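Local coordinates for putative branched-chain amino acid ABC transporter, periplasmic branched-chain amino acid-binding protein (Pseudomonas protegens Pf-5, PDB 4RU0) that probably binds branched-chain amino acids or related small solutes in the periplasm and hands them to an ABC transporter for uptake, at residues 157-162 / 416-421; 176-181 / 207-212; 226-231 / 255-260. One frame throughout, in Å; residues are numbered along the deposited sequence.

Contact 1: residues 157-162 / 416-421; sequences FYSEAS and ADRALL
Ser-162 turns its hydroxyl straight at the backbone of Asp-417. Asp-417 N donates a hydrogen bond to Ser-162 OG at 2.7 Å, with an N-H...O angle of 163°. The torsion explains the reach: OG stands opposite the backbone N of Ser-162 (chi1 -173°), which carries it off the helix toward the 416-421 chain. Ala-416 sits beside this bond. Its methyl CB is 3.6 Å from Ser-162 CB and 3.3 Å from Ser-159 O, one helical turn back. The small residues let the two backbones come close, with the CA atoms of Ser-162 and Ala-416 4.9 Å apart. Leu-421 comes in from the other end. One methyl, CD1, rests 3.2 Å from Tyr-158 O and also meets Ser-162 CB at 3.8 Å. The Tyr-158 side chain also touches Leu-424 and Ile-425 of helix 418-435.

The contact joins the first turns of two helices, 157-172 and 418-435, in an alpha/beta periplasmic binding protein. The second follows edge strand 407-415 of the sheet. Asp-417 is the N-cap of helix 418-435. Its OD1 takes a weak bond from Leu-420 N, and its backbone forms an inverse gamma turn. Ser-162 therefore fixes the backbone N of a capping residue, not its carboxylate. An alanine at Ser-162 would lose the hydroxyl, is likely to leave Asp-417 N without this acceptor, and could free the start of the helix to shift.

Arg-418 CG passes 3.7 Å from Ser-159 OG. This is only packing. Ser-159 OG is hydrogen-bonded to Glu-392. The Arg-418 chain bends at chi3, and its guanidinium forms a salt bridge with Asp-390 through NH2.

Contact 2: residues 176-181 / 207-212; sequences DRLKGK and YGFENI
Leu-178 and Tyr-207 lie side by side and point the same way. Leu-178 CD1 is 3.8 Å from Tyr-207 CB. Leu-178 CB also meets the Phe-209 ring, at CD2, 4.4 Å away. Phe-209 CB sits 3.4 Å from both Leu-178 O and Lys-181 O. Phe-209 CG stands between its own backbone N and carbonyl carbon (chi1 62°). Val-165, Ile-168 and Ala-169 of helix 157-172 pack on Leu-178, and Phe-175 stacks on the Tyr-207 ring.

One direct backbone bond crosses the contact. Glu-210 N donates to Lys-181 O at 2.8 Å. This bond starts the parallel pairing of strands 182-188 and 210-216, the two strands of a beta-alpha-beta crossover through helix 197-207.

A type II turn from Leu-178 to Lys-181 leads into the strand, with Gly-180 at its third position. On the other segment Gly-208 ends the helix with positive phi. A water links the segments: it donates to Tyr-207 O and accepts weakly from Lys-179 N.

The Lys-181 amine is held away from the other segment: NZ donates to Arg-177 O and forms a salt bridge with Glu-172. Across the contact the polar links thus run through backbone atoms and one water, so the pairing itself probably depends little on side-chain charge.

Contact 3: residues 226-231 / 255-260; sequences QWRQIR and ARFGFP
Phe-257 and Phe-259 turn their rings into helix 224-233, against Trp-227 and Ile-230. Helices 224-233 and 246-256 are successive crossover helices of the Rossmann-like alpha/beta fold. The contact sets a middle turn of the first against the C-terminal end of the second. That end is closed by a Schellman motif at Gly-258, which has positive phi. The phenylalanines therefore stand just before and just after the reversal.

The inner ring is Phe-259. Ile-230 lays CG2 over its face, 4.1 Å from the ring centroid and 27° off the normal. Trp-227 meets the same ring with its CZ3 corner, 3.9 Å from Phe-259 CD2. The indole and phenyl planes are inclined at 52°, neither stacked nor edge-to-face. Ile-230 also places CD1 over a face of the indole. Phe-259 has its CG opposite the backbone N (chi1 -170°), which sends the ring to these two side chains. Ala-250, Thr-253 and Ala-254 of helix 246-256 pack on Trp-227 too, and its NE1 is bonded to Gln-223.

Further out, Phe-257 lies flat along the helix backbone. Trp-227 CB stands over its face, 4.2 Å from the centroid, in a CH-pi contact. Arg-228 N lies over the same face, nearer the edge of the ring, 3.7 Å from its plane. Arg-228 CB touches the far part of the ring at CE2, 3.6 Å away, while its guanidinium leads off.

The polar edge belongs to Arg-231. Its chain is extended from CG to NE and passes the Phe-257 ring at the edge. NH1 is modelled too close to Phe-257 O, so the length of that bond is doubtful. The methylene CD also lies near this oxygen, 3.2 Å from Phe-257 O.

How the contacts relate
All three contacts serve one alpha/beta lobe, built on the mixed sheet that holds strands 182-188, 210-216 and 407-415. Contact 1 joins residues far apart in sequence. Contacts 2 and 3 both fall between its two segments; contact 2 comes first along the chain, then contact 3. The centres of contacts 2 and 3 are about 20 Å apart, and they touch where Ile-212 packs on Gln-229. Strand 210-216 runs on toward helix 224-233. Contacts 1 and 2 have centres about 17 Å apart and share the region of helix 157-172. The centres of contacts 1 and 3 are about 28 Å apart. Together they tie the C-terminal helix, an edge strand and two crossover helices to one lobe.

Contact 1: residues 157-162 / 416-421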
loop_
_atom_site.group_PDB
_atom_site.type_symbol
_atom_site.label_atom_id
_atom_site.label_comp_id
_atom_site.label_asym_id
_atom_site.label_seq_id
_atom_site.Cartn_x
_atom_site.Cartn_y
_atom_site.Cartn_z
ATOM N N PHE A 157 2.283 2.315 7.826
ATOM C CA PHE A 157 3.597 1.925 8.320
ATOM C C PHE A 157 3.592 1.602 9.813
ATOM O O PHE A 157 4.407 0.803 10.281
ATOM C CB PHE A 157 4.612 3.023 8.015
ATOM C CG PHE A 157 4.829 3.248 6.547
ATOM C CD1 PHE A 157 5.090 2.177 5.699
ATOM C CD2 PHE A 157 4.747 4.525 6.005
ATOM C CE1 PHE A 157 5.283 2.380 4.336
ATOM C CE2 PHE A 157 4.934 4.735 4.643
ATOM C CZ PHE A 157 5.205 3.660 3.809
ATOM N N TYR A 158 2.670 2.198 10.565
ATOM C CA TYR A 158 2.549 1.856 11.982
ATOM C C TYR A 158 2.089 0.411 12.129
ATOM O O TYR A 158 2.695 -0.366 12.863
ATOM C CB TYR A 158 1.584 2.796 12.709
ATOM C CG TYR A 158 2.213 4.093 13.163
ATOM C CD1 TYR A 158 3.293 4.642 12.485
ATOM C CD2 TYR A 158 1.728 4.772 14.276
ATOM C CE1 TYR A 158 3.867 5.834 12.896
ATOM C CE2 TYR A 158 2.298 5.964 14.697
ATOM C CZ TYR A 158 3.371 6.488 14.003
ATOM O OH TYR A 158 3.951 7.673 14.406
ATOM N N SER A 159 1.018 0.051 11.425
ATOM C CA SER A 159 0.535 -1.326 11.439
ATOM C C SER A 159 1.576 -2.293 10.885
ATOM O O SER A 159 1.694 -3.414 11.360
ATOM C CB SER A 159 -0.759 -1.454 10.636
ATOM O OG SER A 159 -1.799 -0.698 11.217
ATOM N N GLU A 160 2.317 -1.851 9.872
ATOM C CA GLU A 160 3.327 -2.696 9.250
ATOM C C GLU A 160 4.371 -3.108 10.278
ATOM O O GLU A 160 4.790 -4.265 10.316
ATOM C CB GLU A 160 4.004 -1.991 8.079
ATOM C CG GLU A 160 4.879 -2.926 7.254
ATOM C CD GLU A 160 5.775 -2.185 6.280
ATOM O OE1 GLU A 160 6.107 -1.006 6.542
ATOM O OE2 GLU A 160 6.154 -2.785 5.252
ATOM N N ALA A 161 4.774 -2.158 11.117
ATOM C CA ALA A 161 5.711 -2.437 12.195
ATOM C C ALA A 161 5.170 -3.549 13.077
ATOM O O ALA A 161 5.880 -4.509 13.377
ATOM C CB ALA A 161 5.976 -1.183 13.015
ATOM N N SER A 162 3.906 -3.427 13.471
ATOM C CA SER A 162 3.283 -4.438 14.319
ATOM C C SER A 162 3.268 -5.819 13.660
ATOM O O SER A 162 3.638 -6.800 14.292
ATOM C CB SER A 162 1.862 -4.026 14.690
ATOM O OG SER A 162 1.308 -4.930 15.634
ATOM N N ALA A 416 -1.908 -7.005 12.459
ATOM C CA ALA A 416 -1.230 -6.090 13.377
ATOM C C ALA A 416 -2.018 -5.920 14.664
ATOM O O ALA A 416 -3.234 -6.113 14.685
ATOM C CB ALA A 416 -1.024 -4.738 12.727
ATOM N N ASP A 417 -1.324 -5.546 15.734
ATOM C CA ASP A 417 -1.988 -5.203 16.984
ATOM C C ASP A 417 -2.348 -3.722 16.959
ATOM O O ASP A 417 -1.694 -2.895 17.601
ATOM C CB ASP A 417 -1.098 -5.524 18.182
ATOM C CG ASP A 417 -1.864 -5.525 19.493
ATOM O OD1 ASP A 417 -3.069 -5.185 19.491
ATOM O OD2 ASP A 417 -1.255 -5.855 20.532
ATOM N N ARG A 418 -3.387 -3.392 16.203
ATOM C CA ARG A 418 -3.733 -2.000 15.976
ATOM C C ARG A 418 -4.254 -1.325 17.244
ATOM O O ARG A 418 -4.088 -0.119 17.421
ATOM C CB ARG A 418 -4.757 -1.897 14.851
ATOM C CG ARG A 418 -4.191 -2.290 13.498
ATOM C CD ARG A 418 -5.265 -2.847 12.593
ATOM N NE ARG A 418 -6.295 -1.860 12.332
ATOM C CZ ARG A 418 -7.495 -2.141 11.839
ATOM N NH1 ARG A 418 -7.831 -3.395 11.555
ATOM N NH2 ARG A 418 -8.361 -1.161 11.640
ATOM N N ALA A 419 -4.873 -2.104 18.125
ATOM C CA ALA A 419 -5.350 -1.578 19.400
ATOM C C ALA A 419 -4.174 -1.070 20.228
ATOM O O ALA A 419 -4.250 -0.013 20.861
ATOM C CB ALA A 419 -6.121 -2.639 20.164
ATOM N N LEU A 420 -3.082 -1.825 20.206
ATOM C CA LEU A 420 -1.884 -1.466 20.947
ATOM C C LEU A 420 -1.266 -0.156 20.451
ATOM O O LEU A 420 -0.771 0.646 21.244
ATOM C CB LEU A 420 -0.863 -2.600 20.851
ATOM C CG LEU A 420 0.491 -2.394 21.520
ATOM C CD1 LEU A 420 0.306 -2.085 22.994
ATOM C CD2 LEU A 420 1.347 -3.636 21.330
ATOM N N LEU A 421 -1.306 0.058 19.138
ATOM C CA LEU A 421 -0.696 1.239 18.522
ATOM C C LEU A 421 -1.594 2.473 18.524
ATOM O O LEU A 421 -1.114 3.593 18.336
ATOM C CB LEU A 421 -0.302 0.937 17.079
ATOM C CG LEU A 421 0.679 -0.196 16.832
ATOM C CD1 LEU A 421 0.721 -0.503 15.343
ATOM C CD2 LEU A 421 2.053 0.183 17.349
#

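Contact 2: residues 176-181 / 207-212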
loop_
_atom_site.group_PDB
_atom_site.type_symbol
_atom_site.label_atom_id
_atom_site.label_comp_id
_atom_site.label_asym_id
_atom_site.label_seq_id
_atom_site.Cartn_x
_atom_site.Cartn_y
_atom_site.Cartn_z
ATOM N N ASP A 176 6.909 -14.307 24.042
ATOM C CA ASP A 176 7.836 -14.481 25.158
ATOM C C ASP A 176 9.274 -14.570 24.670
ATOM O O ASP A 176 10.197 -14.098 25.334
ATOM C CB ASP A 176 7.488 -15.740 25.956
ATOM C CG ASP A 176 6.140 -15.643 26.633
ATOM O OD1 ASP A 176 5.757 -14.523 27.028
ATOM O OD2 ASP A 176 5.463 -16.686 26.766
ATOM N N ARG A 177 9.446 -15.180 23.502
ATOM C CA ARG A 177 10.760 -15.390 22.904
ATOM C C ARG A 177 11.400 -14.122 22.331
ATOM O O ARG A 177 12.556 -14.150 21.936
ATOM C CB ARG A 177 10.653 -16.437 21.800
ATOM C CG ARG A 177 10.054 -17.746 22.261
ATOM C CD ARG A 177 11.047 -18.536 23.090
ATOM N NE ARG A 177 10.378 -19.570 23.873
ATOM C CZ ARG A 177 9.871 -19.366 25.087
ATOM N NH1 ARG A 177 9.963 -18.166 25.655
ATOM N NH2 ARG A 177 9.273 -20.357 25.735
ATOM N N LEU A 178 10.651 -13.023 22.261
ATOM C CA LEU A 178 11.202 -11.776 21.732
ATOM C C LEU A 178 12.164 -11.147 22.733
ATOM O O LEU A 178 13.133 -10.484 22.348
ATOM C CB LEU A 178 10.091 -10.785 21.378
ATOM C CG LEU A 178 9.201 -11.149 20.190
ATOM C CD1 LEU A 178 8.121 -10.105 20.015
ATOM C CD2 LEU A 178 10.018 -11.303 18.917
ATOM N N LYS A 179 11.883 -11.348 24.016
ATOM C CA LYS A 179 12.801 -10.929 25.065
ATOM C C LYS A 179 14.157 -11.568 24.804
ATOM O O LYS A 179 14.254 -12.784 24.639
ATOM C CB LYS A 179 12.269 -11.330 26.445
ATOM C CG LYS A 179 12.878 -10.545 27.590
ATOM C CD LYS A 179 12.183 -10.839 28.908
ATOM C CE LYS A 179 12.685 -9.913 30.005
ATOM N NZ LYS A 179 14.167 -9.977 30.142
ATOM N N GLY A 180 15.200 -10.751 24.733
ATOM C CA GLY A 180 16.527 -11.273 24.456
ATOM C C GLY A 180 16.892 -11.359 22.980
ATOM O O GLY A 180 17.949 -11.887 22.622
ATOM N N LYS A 181 16.020 -10.847 22.117
ATOM C CA LYS A 181 16.287 -10.834 20.686
ATOM C C LYS A 181 16.701 -9.446 20.226
ATOM O O LYS A 181 16.370 -8.449 20.865
ATOM C CB LYS A 181 15.057 -11.302 19.908
ATOM C CG LYS A 181 14.716 -12.758 20.131
ATOM C CD LYS A 181 15.781 -13.665 19.547
ATOM C CE LYS A 181 15.758 -15.047 20.198
ATOM N NZ LYS A 181 14.463 -15.747 20.003
ATOM N N TYR A 207 7.642 -5.881 24.511
ATOM C CA TYR A 207 8.100 -7.257 24.356
ATOM C C TYR A 207 9.578 -7.442 24.686
ATOM O O TYR A 207 10.064 -8.571 24.785
ATOM C CB TYR A 207 7.802 -7.740 22.938
ATOM C CG TYR A 207 6.320 -7.800 22.652
ATOM C CD1 TYR A 207 5.493 -8.651 23.375
ATOM C CD2 TYR A 207 5.744 -6.997 21.675
ATOM C CE1 TYR A 207 4.136 -8.705 23.129
ATOM C CE2 TYR A 207 4.385 -7.048 21.419
ATOM C CZ TYR A 207 3.587 -7.905 22.150
ATOM O OH TYR A 207 2.236 -7.958 21.903
ATOM N N GLY A 208 10.290 -6.335 24.862
ATOM C CA GLY A 208 11.644 -6.387 25.381
ATOM C C GLY A 208 12.741 -6.822 24.426
ATOM O O GLY A 208 13.805 -7.247 24.871
ATOM N N PHE A 209 12.506 -6.726 23.120
ATOM C CA PHE A 209 13.590 -6.990 22.177
ATOM C C PHE A 209 14.432 -5.722 22.013
ATOM O O PHE A 209 13.947 -4.615 22.193
ATOM C CB PHE A 209 13.061 -7.485 20.820
ATOM C CG PHE A 209 12.185 -6.498 20.096
ATOM C CD1 PHE A 209 12.737 -5.504 19.297
ATOM C CD2 PHE A 209 10.804 -6.590 20.183
ATOM C CE1 PHE A 209 11.927 -4.602 18.630
ATOM C CE2 PHE A 209 9.988 -5.688 19.513
ATOM C CZ PHE A 209 10.551 -4.694 18.738
ATOM N N GLU A 210 15.701 -5.889 21.683
ATOM C CA GLU A 210 16.568 -4.744 21.466
ATOM C C GLU A 210 16.195 -4.055 20.153
ATOM O O GLU A 210 16.217 -4.662 19.087
ATOM C CB GLU A 210 18.035 -5.172 21.465
ATOM C CG GLU A 210 19.010 -4.018 21.576
ATOM C CD GLU A 210 20.449 -4.481 21.704
ATOM O OE1 GLU A 210 20.688 -5.540 22.332
ATOM O OE2 GLU A 210 21.344 -3.784 21.181
ATOM N N ASN A 211 15.837 -2.783 20.247
ATOM C CA ASN A 211 15.403 -1.994 19.095
ATOM C C ASN A 211 16.556 -1.191 18.492
ATOM O O ASN A 211 16.888 -0.112 18.968
ATOM C CB ASN A 211 14.264 -1.063 19.515
ATOM C CG ASN A 211 13.812 -0.139 18.403
ATOM O OD1 ASN A 211 13.971 -0.437 17.214
ATOM N ND2 ASN A 211 13.234 0.993 18.786
ATOM N N ILE A 212 17.171 -1.732 17.449
ATOM C CA ILE A 212 18.310 -1.083 16.813
ATOM C C ILE A 212 17.854 -0.312 15.575
ATOM O O ILE A 212 17.312 -0.894 14.637
ATOM C CB ILE A 212 19.395 -2.114 16.417
ATOM C CG1 ILE A 212 19.863 -2.899 17.647
ATOM C CG2 ILE A 212 20.576 -1.433 15.734
ATOM C CD1 ILE A 212 20.839 -4.009 17.322
HETATM O O HOH W 1 8.880 -10.730 24.904
#

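Contact 3: residues 226-231 / 255-260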
loop_
_atom_site.group_PDB
_atom_site.type_symbol
_atom_site.label_atom_id
_atom_site.label_comp_id
_atom_site.label_asym_id
_atom_site.label_seq_id
_atom_site.Cartn_x
_atom_site.Cartn_y
_atom_site.Cartn_z
ATOM N N GLN A 226 26.908 0.812 7.985
ATOM C CA GLN A 226 25.681 0.196 8.461
ATOM C C GLN A 226 25.827 -1.319 8.619
ATOM O O GLN A 226 25.527 -1.876 9.683
ATOM C CB GLN A 226 24.521 0.519 7.509
ATOM C CG GLN A 226 24.034 1.971 7.560
ATOM C CD GLN A 226 24.914 2.934 6.781
ATOM O OE1 GLN A 226 25.954 2.555 6.234
ATOM N NE2 GLN A 226 24.494 4.189 6.722
ATOM N N TRP A 227 26.308 -1.989 7.578
ATOM C CA TRP A 227 26.389 -3.447 7.621
ATOM C C TRP A 227 27.595 -3.938 8.419
ATOM O O TRP A 227 27.631 -5.092 8.844
ATOM C CB TRP A 227 26.391 -4.012 6.202
ATOM C CG TRP A 227 25.024 -3.902 5.615
ATOM C CD1 TRP A 227 24.564 -2.932 4.764
ATOM C CD2 TRP A 227 23.910 -4.752 5.895
ATOM N NE1 TRP A 227 23.238 -3.145 4.477
ATOM C CE2 TRP A 227 22.811 -4.255 5.159
ATOM C CE3 TRP A 227 23.736 -5.892 6.687
ATOM C CZ2 TRP A 227 21.557 -4.863 5.193
ATOM C CZ3 TRP A 227 22.488 -6.492 6.721
ATOM C CH2 TRP A 227 21.415 -5.976 5.976
ATOM N N ARG A 228 28.566 -3.058 8.646
ATOM C CA ARG A 228 29.650 -3.345 9.581
ATOM C C ARG A 228 29.080 -3.353 10.996
ATOM O O ARG A 228 29.421 -4.195 11.819
ATOM C CB ARG A 228 30.778 -2.314 9.444
ATOM C CG ARG A 228 31.871 -2.428 10.472
ATOM C CD ARG A 228 33.053 -1.517 10.129
ATOM N NE ARG A 228 32.733 -0.101 10.309
ATOM C CZ ARG A 228 32.575 0.780 9.321
ATOM N NH1 ARG A 228 32.714 0.407 8.052
ATOM N NH2 ARG A 228 32.292 2.046 9.606
ATOM N N GLN A 229 28.189 -2.409 11.265
ATOM C CA GLN A 229 27.520 -2.360 12.550
ATOM C C GLN A 229 26.658 -3.607 12.761
ATOM O O GLN A 229 26.665 -4.206 13.838
ATOM C CB GLN A 229 26.663 -1.108 12.658
ATOM C CG GLN A 229 25.833 -1.048 13.928
ATOM C CD GLN A 229 25.037 0.237 14.031
ATOM O OE1 GLN A 229 25.319 1.208 13.331
ATOM N NE2 GLN A 229 24.028 0.244 14.897
ATOM N N ILE A 230 25.930 -3.996 11.719
ATOM C CA ILE A 230 25.034 -5.140 11.789
ATOM C C ILE A 230 25.804 -6.442 11.995
ATOM O O ILE A 230 25.364 -7.309 12.750
ATOM C CB ILE A 230 24.160 -5.224 10.518
ATOM C CG1 ILE A 230 23.076 -4.145 10.568
ATOM C CG2 ILE A 230 23.532 -6.602 10.367
ATOM C CD1 ILE A 230 22.393 -3.886 9.236
ATOM N N ARG A 231 26.964 -6.579 11.356
ATOM C CA ARG A 231 27.773 -7.773 11.586
ATOM C C ARG A 231 28.311 -7.797 13.021
ATOM O O ARG A 231 28.355 -8.861 13.644
ATOM C CB ARG A 231 28.925 -7.872 10.583
ATOM C CG ARG A 231 29.633 -9.229 10.624
ATOM C CD ARG A 231 30.780 -9.293 9.629
ATOM N NE ARG A 231 31.627 -10.471 9.805
ATOM C CZ ARG A 231 31.424 -11.641 9.206
ATOM N NH1 ARG A 231 30.389 -11.803 8.393
ATOM N NH2 ARG A 231 32.257 -12.655 9.419
ATOM N N ALA A 255 25.304 -9.486 1.930
ATOM C CA ALA A 255 25.974 -10.710 1.508
ATOM C C ALA A 255 27.486 -10.549 1.616
ATOM O O ALA A 255 28.187 -11.464 2.041
ATOM C CB ALA A 255 25.576 -11.078 0.095
ATOM N N ARG A 256 27.976 -9.371 1.246
ATOM C CA ARG A 256 29.392 -9.065 1.376
ATOM C C ARG A 256 29.861 -9.204 2.826
ATOM O O ARG A 256 30.928 -9.761 3.091
ATOM C CB ARG A 256 29.682 -7.661 0.854
ATOM C CG ARG A 256 31.065 -7.138 1.224
ATOM C CD ARG A 256 31.423 -5.908 0.412
ATOM N NE ARG A 256 31.974 -6.263 -0.890
ATOM C CZ ARG A 256 33.276 -6.343 -1.150
ATOM N NH1 ARG A 256 33.694 -6.677 -2.365
ATOM N NH2 ARG A 256 34.162 -6.085 -0.196
ATOM N N PHE A 257 29.055 -8.713 3.763
ATOM C CA PHE A 257 29.410 -8.772 5.179
ATOM C C PHE A 257 28.987 -10.089 5.835
ATOM O O PHE A 257 29.175 -10.280 7.027
ATOM C CB PHE A 257 28.791 -7.596 5.935
ATOM C CG PHE A 257 29.628 -6.344 5.901
ATOM C CD1 PHE A 257 29.552 -5.465 4.827
ATOM C CD2 PHE A 257 30.480 -6.036 6.952
ATOM C CE1 PHE A 257 30.317 -4.305 4.799
ATOM C CE2 PHE A 257 31.249 -4.877 6.931
ATOM C CZ PHE A 257 31.165 -4.012 5.851
ATOM N N GLY A 258 28.407 -10.990 5.056
ATOM C CA GLY A 258 28.092 -12.319 5.545
ATOM C C GLY A 258 26.830 -12.426 6.377
ATOM O O GLY A 258 26.615 -13.444 7.040
ATOM N N PHE A 259 25.990 -11.396 6.357
ATOM C CA PHE A 259 24.729 -11.481 7.086
ATOM C C PHE A 259 23.731 -12.300 6.270
ATOM O O PHE A 259 23.618 -12.115 5.060
ATOM C CB PHE A 259 24.167 -10.096 7.399
ATOM C CG PHE A 259 23.003 -10.128 8.353
ATOM C CD1 PHE A 259 23.216 -10.201 9.722
ATOM C CD2 PHE A 259 21.697 -10.117 7.877
ATOM C CE1 PHE A 259 22.155 -10.252 10.600
ATOM C CE2 PHE A 259 20.626 -10.165 8.748
ATOM C CZ PHE A 259 20.851 -10.233 10.112
ATOM N N PRO A 260 23.026 -13.235 6.926
ATOM C CA PRO A 260 22.128 -14.148 6.203
ATOM C C PRO A 260 20.893 -13.432 5.667
ATOM O O PRO A 260 20.110 -12.841 6.409
ATOM C CB PRO A 260 21.757 -15.203 7.257
ATOM C CG PRO A 260 22.050 -14.572 8.573
ATOM C CD PRO A 260 23.142 -13.568 8.356
#